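Local coordinates for glutamate--cysteine ligase GshA (Methylobacillus flagellatus KT, PDB 3K1T), which probably acts as a glutamate--cysteine ligase, joining glutamate to cysteine to make gamma-glutamylcysteine, at residues 26-31 with 223-228; 31-36 with 408-413; 50-55 with 403-408. All coordinates share one frame; numbering follows the deposited sequence.

Interaction 1. Residues 26-31 with 223-228; sequences MPRIEH and APLIDI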
# COMPACT_ATOMS: atom_id res chain seq x y z
N MSE A 26 19.83 -1.03 5.54
CA MSE A 26 18.43 -0.87 5.13
C MSE A 26 17.63 -2.20 5.15
O MSE A 26 16.59 -2.28 5.81
CB MSE A 26 18.34 -0.07 3.83
CG MSE A 26 16.92 0.34 3.46
SE MSE A 26 16.04 -1.07 2.40
CE MSE A 26 14.37 -0.11 2.08
N PRO A 27 18.12 -3.26 4.51
CA PRO A 27 17.37 -4.52 4.62
C PRO A 27 17.31 -5.09 6.06
O PRO A 27 16.29 -5.66 6.46
CB PRO A 27 18.13 -5.48 3.70
CG PRO A 27 19.29 -4.70 3.09
CD PRO A 27 19.19 -3.29 3.48
N ARG A 28 18.39 -4.96 6.83
CA ARG A 28 18.36 -5.40 8.22
C ARG A 28 17.30 -4.68 9.02
O ARG A 28 16.57 -5.31 9.83
CB ARG A 28 19.75 -5.28 8.90
CG ARG A 28 19.73 -4.91 10.38
CD ARG A 28 21.13 -4.58 10.94
NE ARG A 28 21.81 -5.80 11.30
CZ ARG A 28 22.50 -6.56 10.47
NH1 ARG A 28 22.67 -6.22 9.20
NH2 ARG A 28 23.07 -7.67 10.92
N ILE A 29 17.19 -3.37 8.83
CA ILE A 29 16.18 -2.55 9.48
C ILE A 29 14.76 -2.97 9.10
O ILE A 29 13.90 -3.14 9.97
CB ILE A 29 16.41 -1.06 9.19
CG1 ILE A 29 17.69 -0.56 9.91
CG2 ILE A 29 15.14 -0.17 9.54
CD1 ILE A 29 18.23 0.74 9.31
N GLU A 30 14.49 -3.14 7.81
CA GLU A 30 13.16 -3.50 7.37
C GLU A 30 12.76 -4.93 7.84
O GLU A 30 11.62 -5.17 8.27
CB GLU A 30 13.03 -3.35 5.86
CG GLU A 30 13.23 -1.91 5.40
CD GLU A 30 12.22 -0.92 5.96
OE1 GLU A 30 11.13 -1.32 6.43
OE2 GLU A 30 12.52 0.30 5.93
N HIS A 31 13.72 -5.85 7.82
CA HIS A 31 13.50 -7.18 8.38
C HIS A 31 13.21 -7.10 9.87
O HIS A 31 12.28 -7.75 10.37
CB HIS A 31 14.72 -8.07 8.15
CG HIS A 31 14.58 -9.42 8.77
ND1 HIS A 31 15.13 -9.73 9.99
CD2 HIS A 31 13.87 -10.50 8.38
CE1 HIS A 31 14.81 -10.98 10.30
NE2 HIS A 31 14.06 -11.47 9.33
N ALA A 223 19.14 0.84 18.55
CA ALA A 223 20.41 1.54 18.44
C ALA A 223 21.62 0.57 18.24
O ALA A 223 22.44 0.80 17.34
CB ALA A 223 20.61 2.50 19.64
N PRO A 224 21.69 -0.53 19.00
CA PRO A 224 22.77 -1.48 18.72
C PRO A 224 22.63 -2.25 17.41
O PRO A 224 23.65 -2.66 16.87
CB PRO A 224 22.75 -2.45 19.92
CG PRO A 224 21.67 -1.98 20.82
CD PRO A 224 21.00 -0.81 20.29
N LEU A 225 21.41 -2.44 16.92
CA LEU A 225 21.16 -3.06 15.60
C LEU A 225 21.93 -2.32 14.51
O LEU A 225 22.51 -2.96 13.62
CB LEU A 225 19.66 -3.07 15.26
CG LEU A 225 19.20 -3.78 13.97
CD1 LEU A 225 19.31 -5.32 14.14
CD2 LEU A 225 17.79 -3.34 13.52
N ILE A 226 21.94 -0.99 14.57
CA ILE A 226 22.57 -0.18 13.52
C ILE A 226 23.87 0.50 14.02
O ILE A 226 24.49 1.21 13.27
CB ILE A 226 21.61 0.88 12.90
CG1 ILE A 226 21.20 1.95 13.93
CG2 ILE A 226 20.34 0.20 12.30
CD1 ILE A 226 20.57 3.22 13.36
N ASP A 227 24.26 0.24 15.26
CA ASP A 227 25.45 0.81 15.90
C ASP A 227 25.47 2.35 15.93
O ASP A 227 26.37 2.99 15.36
CB ASP A 227 26.74 0.27 15.25
CG ASP A 227 27.99 0.61 16.08
OD1 ASP A 227 27.90 0.72 17.32
OD2 ASP A 227 29.08 0.72 15.49
N ILE A 228 24.48 2.93 16.60
CA ILE A 228 24.38 4.39 16.74
C ILE A 228 24.24 4.73 18.25
O ILE A 228 23.74 3.90 19.03
CB ILE A 228 23.19 4.93 15.92
CG1 ILE A 228 23.23 6.45 15.72
CG2 ILE A 228 21.84 4.60 16.62
CD1 ILE A 228 24.09 6.94 14.59
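Where the Schellman-terminated end of helix 210-226 meets the start of helix 26-40, L225 and I226 pack against R28 and I29. The carbon part of the R28 side chain does the touching: it and L225 run alongside each other in opposing senses, with R28 CD 3.7 Å from L225 CG and R28 CG 3.8 Å from L225 CD1. L225 holds its CG anti to the backbone N (chi1 -176°), which carries its branched end in toward R28. The same R28 CD lies 3.4 Å from the carbonyl oxygen L225 O, so the arginine chain runs over backbone as well as side chain. A bend at chi3 (-84°) then turns the guanidinium, and L225 O approaches it obliquely. These R28 contacts hold for one of two modelled conformers and are correspondingly less certain.

R28 is exposed and L225 partly so; the second pair, I29 and I226, is buried. I29 CG1 comes to 3.6 Å from I226 CG2, and I29 CD1 touches the same methyl, so a single branch of I226 serves both atoms. The two isoleucines are set at a slant to each other, and L22 of helix 13-23 packs on both.

The Schellman motif ends helix 210-226 just after these contacts. D227, at positive phi, is its C' residue; I228 N donates to A223 O at 3.0 Å, while the D227 N to P224 O bond is weak. D227 O accepts from R21 NE on helix 13-23. M26 and I29 also touch Y403 of helix 398-421, and M26 packs on Q124 of the second subunit.

Interaction 2. Residues 31-36 with 408-413; sequences HWFRSQ and VARLAL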
# COMPACT_ATOMS: atom_id res chain seq x y z
N HIS A 31 13.72 -5.85 7.82
CA HIS A 31 13.50 -7.18 8.38
C HIS A 31 13.21 -7.10 9.87
O HIS A 31 12.28 -7.75 10.37
CB HIS A 31 14.72 -8.07 8.15
CG HIS A 31 14.58 -9.42 8.77
ND1 HIS A 31 15.13 -9.73 9.99
CD2 HIS A 31 13.87 -10.50 8.38
CE1 HIS A 31 14.81 -10.98 10.30
NE2 HIS A 31 14.06 -11.47 9.33
N TRP A 32 13.94 -6.24 10.59
CA TRP A 32 13.70 -6.08 12.03
C TRP A 32 12.29 -5.54 12.29
O TRP A 32 11.56 -6.07 13.14
CB TRP A 32 14.78 -5.18 12.64
CG TRP A 32 14.64 -4.95 14.11
CD1 TRP A 32 15.17 -5.72 15.11
CD2 TRP A 32 13.98 -3.86 14.76
NE1 TRP A 32 14.86 -5.19 16.32
CE2 TRP A 32 14.12 -4.05 16.15
CE3 TRP A 32 13.26 -2.75 14.30
CZ2 TRP A 32 13.60 -3.17 17.09
CZ3 TRP A 32 12.77 -1.86 15.22
CH2 TRP A 32 12.93 -2.08 16.62
N PHE A 33 11.87 -4.52 11.55
CA PHE A 33 10.52 -4.00 11.74
C PHE A 33 9.48 -5.08 11.48
O PHE A 33 8.51 -5.23 12.24
CB PHE A 33 10.24 -2.81 10.81
CG PHE A 33 10.66 -1.46 11.36
CD1 PHE A 33 10.09 -0.95 12.52
CD2 PHE A 33 11.62 -0.69 10.69
CE1 PHE A 33 10.46 0.28 13.01
CE2 PHE A 33 11.98 0.57 11.18
CZ PHE A 33 11.39 1.04 12.34
N ARG A 34 9.64 -5.84 10.40
CA ARG A 34 8.69 -6.94 10.14
C ARG A 34 8.61 -7.92 11.31
O ARG A 34 7.48 -8.33 11.67
CB ARG A 34 8.98 -7.68 8.84
CG ARG A 34 8.44 -6.91 7.63
CD ARG A 34 8.58 -7.75 6.36
NE ARG A 34 9.91 -7.79 5.80
CZ ARG A 34 10.34 -6.92 4.87
NH1 ARG A 34 9.56 -5.94 4.42
NH2 ARG A 34 11.55 -7.04 4.42
N SER A 35 9.75 -8.29 11.92
CA SER A 35 9.71 -9.13 13.11
C SER A 35 8.90 -8.46 14.23
O SER A 35 8.13 -9.14 14.92
CB SER A 35 11.10 -9.48 13.62
OG SER A 35 11.78 -10.17 12.60
N GLN A 36 9.08 -7.15 14.42
CA GLN A 36 8.35 -6.44 15.48
C GLN A 36 6.84 -6.43 15.26
O GLN A 36 6.05 -6.69 16.20
CB GLN A 36 8.88 -5.02 15.70
CG GLN A 36 10.40 -4.94 15.95
CD GLN A 36 10.86 -5.86 17.03
OE1 GLN A 36 10.36 -5.81 18.14
NE2 GLN A 36 11.81 -6.74 16.70
N VAL A 408 12.32 6.80 12.23
CA VAL A 408 12.14 7.26 13.60
C VAL A 408 10.64 7.31 13.93
O VAL A 408 10.22 6.94 15.03
CB VAL A 408 12.81 8.62 13.84
CG1 VAL A 408 12.59 9.10 15.30
CG2 VAL A 408 14.36 8.50 13.49
N ALA A 409 9.82 7.68 12.95
CA ALA A 409 8.35 7.65 13.17
C ALA A 409 7.81 6.26 13.43
O ALA A 409 6.97 6.08 14.32
CB ALA A 409 7.60 8.29 11.99
N ARG A 410 8.33 5.27 12.72
CA ARG A 410 7.97 3.88 12.97
C ARG A 410 8.50 3.32 14.32
O ARG A 410 7.85 2.48 14.92
CB ARG A 410 8.35 3.00 11.79
CG ARG A 410 7.41 3.20 10.55
CD ARG A 410 7.83 2.29 9.43
NE ARG A 410 9.11 2.71 8.84
CZ ARG A 410 9.96 1.89 8.19
NH1 ARG A 410 9.67 0.61 7.95
NH2 ARG A 410 11.07 2.37 7.69
N LEU A 411 9.65 3.77 14.78
CA LEU A 411 10.11 3.43 16.15
C LEU A 411 9.15 3.96 17.19
O LEU A 411 8.79 3.26 18.14
CB LEU A 411 11.53 3.95 16.42
CG LEU A 411 12.66 3.40 15.54
CD1 LEU A 411 13.99 4.19 15.88
CD2 LEU A 411 12.84 1.91 15.80
N ALA A 412 8.72 5.21 17.02
CA ALA A 412 7.73 5.82 17.94
C ALA A 412 6.37 5.09 17.85
O ALA A 412 5.70 4.88 18.86
CB ALA A 412 7.57 7.32 17.64
N LEU A 413 5.96 4.70 16.65
CA LEU A 413 4.75 3.87 16.48
C LEU A 413 4.82 2.55 17.22
O LEU A 413 3.87 2.15 17.92
CB LEU A 413 4.48 3.61 14.99
CG LEU A 413 3.15 2.93 14.66
CD1 LEU A 413 2.05 3.96 14.82
CD2 LEU A 413 3.15 2.33 13.22
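Segments 31-36 of helix 26-40 and 408-413 of helix 398-421 run nearly parallel, their axes at 19° and 11.8 Å apart at closest approach. Large side chains fill that wide separation, F33 foremost, from a backbone position whose nearest CA partner is that of R410. The F33 ring is layered between two groups. On one face W32 CZ3 stands over the rim; on the opposite face lies the R410 guanidinium, stacked flat with the planes 26° apart. R410 CZ sits 4.3 Å from the ring centroid, an off-centre cation-pi contact, and F33 CE2 lies over the middle of the guanidinium. The closest atoms are F33 CD2 and R410 NH1, at 3.6 Å. A bend at chi3 (-70°) lays the guanidinium over the ring. Nearer the backbone, R410 CB lies 3.7 Å from both F33 CE1 and F33 CZ.

One methyl, L411 CD2, meets both aromatics, 3.8 Å from W32 CZ3 and 3.9 Å from F33 CZ, and the leucine crosses each at about a right angle. Beyond it, V218 and F222 of helix 210-226 pack on L411.

The polar ends are held elsewhere: W32 NE1 donates to E221 OE2, R410 NE to the carbonyl G406 O, and R410 NH1 forms a salt bridge with E30 OE1. With these bonds fixing its rotation, the buried guanidinium can present a flat face to F33, and the carboxylate of E30 probably compensates much of its positive charge.

Interaction 3. Residues 50-55 with 403-408; sequences LRNAGF and YAYGVV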
# COMPACT_ATOMS: atom_id res chain seq x y z
N LEU A 50 8.25 14.93 14.70
CA LEU A 50 9.68 14.86 14.90
C LEU A 50 10.30 16.26 14.97
O LEU A 50 9.72 17.22 14.47
CB LEU A 50 10.34 14.12 13.73
CG LEU A 50 9.84 12.72 13.35
CD1 LEU A 50 10.60 12.24 12.07
CD2 LEU A 50 10.00 11.74 14.54
N ARG A 51 11.49 16.32 15.56
CA ARG A 51 12.37 17.48 15.46
C ARG A 51 13.76 17.07 15.00
O ARG A 51 14.37 16.14 15.55
CB ARG A 51 12.42 18.30 16.73
CG ARG A 51 11.13 19.10 16.95
CD ARG A 51 11.29 20.08 18.10
NE ARG A 51 10.27 21.10 18.03
CZ ARG A 51 10.24 22.18 18.79
NH1 ARG A 51 11.16 22.35 19.72
NH2 ARG A 51 9.27 23.09 18.62
N ASN A 52 14.22 17.77 13.97
CA ASN A 52 15.58 17.61 13.42
C ASN A 52 16.42 18.80 13.92
O ASN A 52 16.24 19.94 13.48
CB ASN A 52 15.46 17.58 11.90
CG ASN A 52 16.79 17.30 11.22
OD1 ASN A 52 17.83 17.33 11.86
ND2 ASN A 52 16.75 17.06 9.92
N ALA A 53 17.33 18.51 14.84
CA ALA A 53 18.20 19.49 15.47
C ALA A 53 19.57 19.51 14.77
O ALA A 53 20.47 20.26 15.19
CB ALA A 53 18.37 19.11 16.96
N GLY A 54 19.77 18.66 13.76
CA GLY A 54 21.10 18.50 13.15
C GLY A 54 22.02 17.62 13.99
O GLY A 54 22.76 16.78 13.45
N PHE A 55 22.01 17.83 15.31
CA PHE A 55 22.75 16.97 16.23
C PHE A 55 21.92 15.83 16.85
O PHE A 55 22.44 15.01 17.65
CB PHE A 55 23.42 17.83 17.31
CG PHE A 55 22.46 18.62 18.16
CD1 PHE A 55 21.73 17.99 19.18
CD2 PHE A 55 22.33 19.98 17.99
CE1 PHE A 55 20.87 18.71 19.98
CE2 PHE A 55 21.46 20.72 18.80
CZ PHE A 55 20.75 20.09 19.80
N TYR A 403 13.50 9.07 4.41
CA TYR A 403 13.60 7.70 4.87
C TYR A 403 13.91 7.68 6.38
O TYR A 403 13.26 6.91 7.15
CB TYR A 403 14.63 6.86 4.07
CG TYR A 403 14.75 5.44 4.59
CD1 TYR A 403 13.70 4.54 4.45
CD2 TYR A 403 15.92 4.99 5.21
CE1 TYR A 403 13.78 3.25 4.92
CE2 TYR A 403 16.01 3.66 5.71
CZ TYR A 403 14.93 2.80 5.57
OH TYR A 403 14.99 1.49 6.05
N ALA A 404 14.88 8.50 6.80
CA ALA A 404 15.22 8.60 8.22
C ALA A 404 14.01 9.09 9.04
O ALA A 404 13.75 8.54 10.11
CB ALA A 404 16.46 9.52 8.46
N TYR A 405 13.27 10.07 8.55
CA TYR A 405 12.05 10.51 9.25
C TYR A 405 11.07 9.32 9.43
O TYR A 405 10.48 9.14 10.51
CB TYR A 405 11.34 11.64 8.50
CG TYR A 405 12.01 13.01 8.55
CD1 TYR A 405 13.22 13.19 9.20
CD2 TYR A 405 11.43 14.12 7.94
CE1 TYR A 405 13.83 14.47 9.25
CE2 TYR A 405 12.04 15.39 7.99
CZ TYR A 405 13.23 15.55 8.65
OH TYR A 405 13.86 16.79 8.71
N GLY A 406 10.89 8.55 8.37
CA GLY A 406 9.96 7.41 8.43
C GLY A 406 10.43 6.29 9.34
O GLY A 406 9.61 5.59 9.96
N VAL A 407 11.74 6.11 9.46
CA VAL A 407 12.29 5.13 10.41
C VAL A 407 12.01 5.55 11.89
O VAL A 407 11.47 4.78 12.70
CB VAL A 407 13.79 4.90 10.18
CG1 VAL A 407 14.42 4.14 11.37
CG2 VAL A 407 14.05 4.17 8.85
N VAL A 408 12.32 6.80 12.23
CA VAL A 408 12.14 7.26 13.60
C VAL A 408 10.64 7.31 13.93
O VAL A 408 10.22 6.94 15.03
CB VAL A 408 12.81 8.62 13.84
CG1 VAL A 408 12.59 9.10 15.30
CG2 VAL A 408 14.36 8.50 13.49
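L50, Y405 and N52 carry the contact between the end of strand 45-52 and helix 398-421. L50 points at the helix and divides its two methyls: CD1 drops onto the base of Y405, 3.5 Å from the carbonyl oxygen Y405 O and 3.7 Å from Y405 CB, while CD2 lies 3.8 Å from V408 CG1, one turn further along. The Y405 ring extends slantwise to the strand, with its hydroxyl at N52.

There N52 ND2 gives a hydrogen bond to Y405 OH, 3.1 Å long and almost straight at 169°. The phenol oxygen lies in the plane of the amide, and the nitrogen comes to the edge of the ring in the ring plane, yet the two planes are turned 89° to each other. The far end of the same amide is used too: N52 OD1 accepts from G54 N at 3.0 Å, forming an Asx turn where the strand ends. With both ends bonded, the amide is held in orientation, and Y405 OH takes a further hydrogen bond from R401 NH1.

L57 of strand 57-63 touches both N52 and Y405. P344 and I346 of strand 340-349 pack on L50 and on Y405, so helix 398-421 packs on the antiparallel sheet formed by these strands, the N-to-C directions of segment 403-408 and strand 50-52 being 137° apart.

How the interactions relate
From the N terminus, helix 26-40 enters two contacts in turn: its first turns meet the end of helix 210-226 in interaction 1, and the following turn meets helix 398-421 in interaction 2, with H31 common to both segments. Strand 45-52 comes next and reaches the same C-terminal helix in interaction 3, which is nested inside the long loop closed by interaction 2. Interaction 1 closes a shorter loop and crosses both of the others. E30, in interaction 1, joins it to interaction 3 through a probable hydrogen bond to Y403, besides its link to interaction 2. Together they tie helices 26-40, 210-226 and 398-421 to the antiparallel sheet that contains strand 45-52.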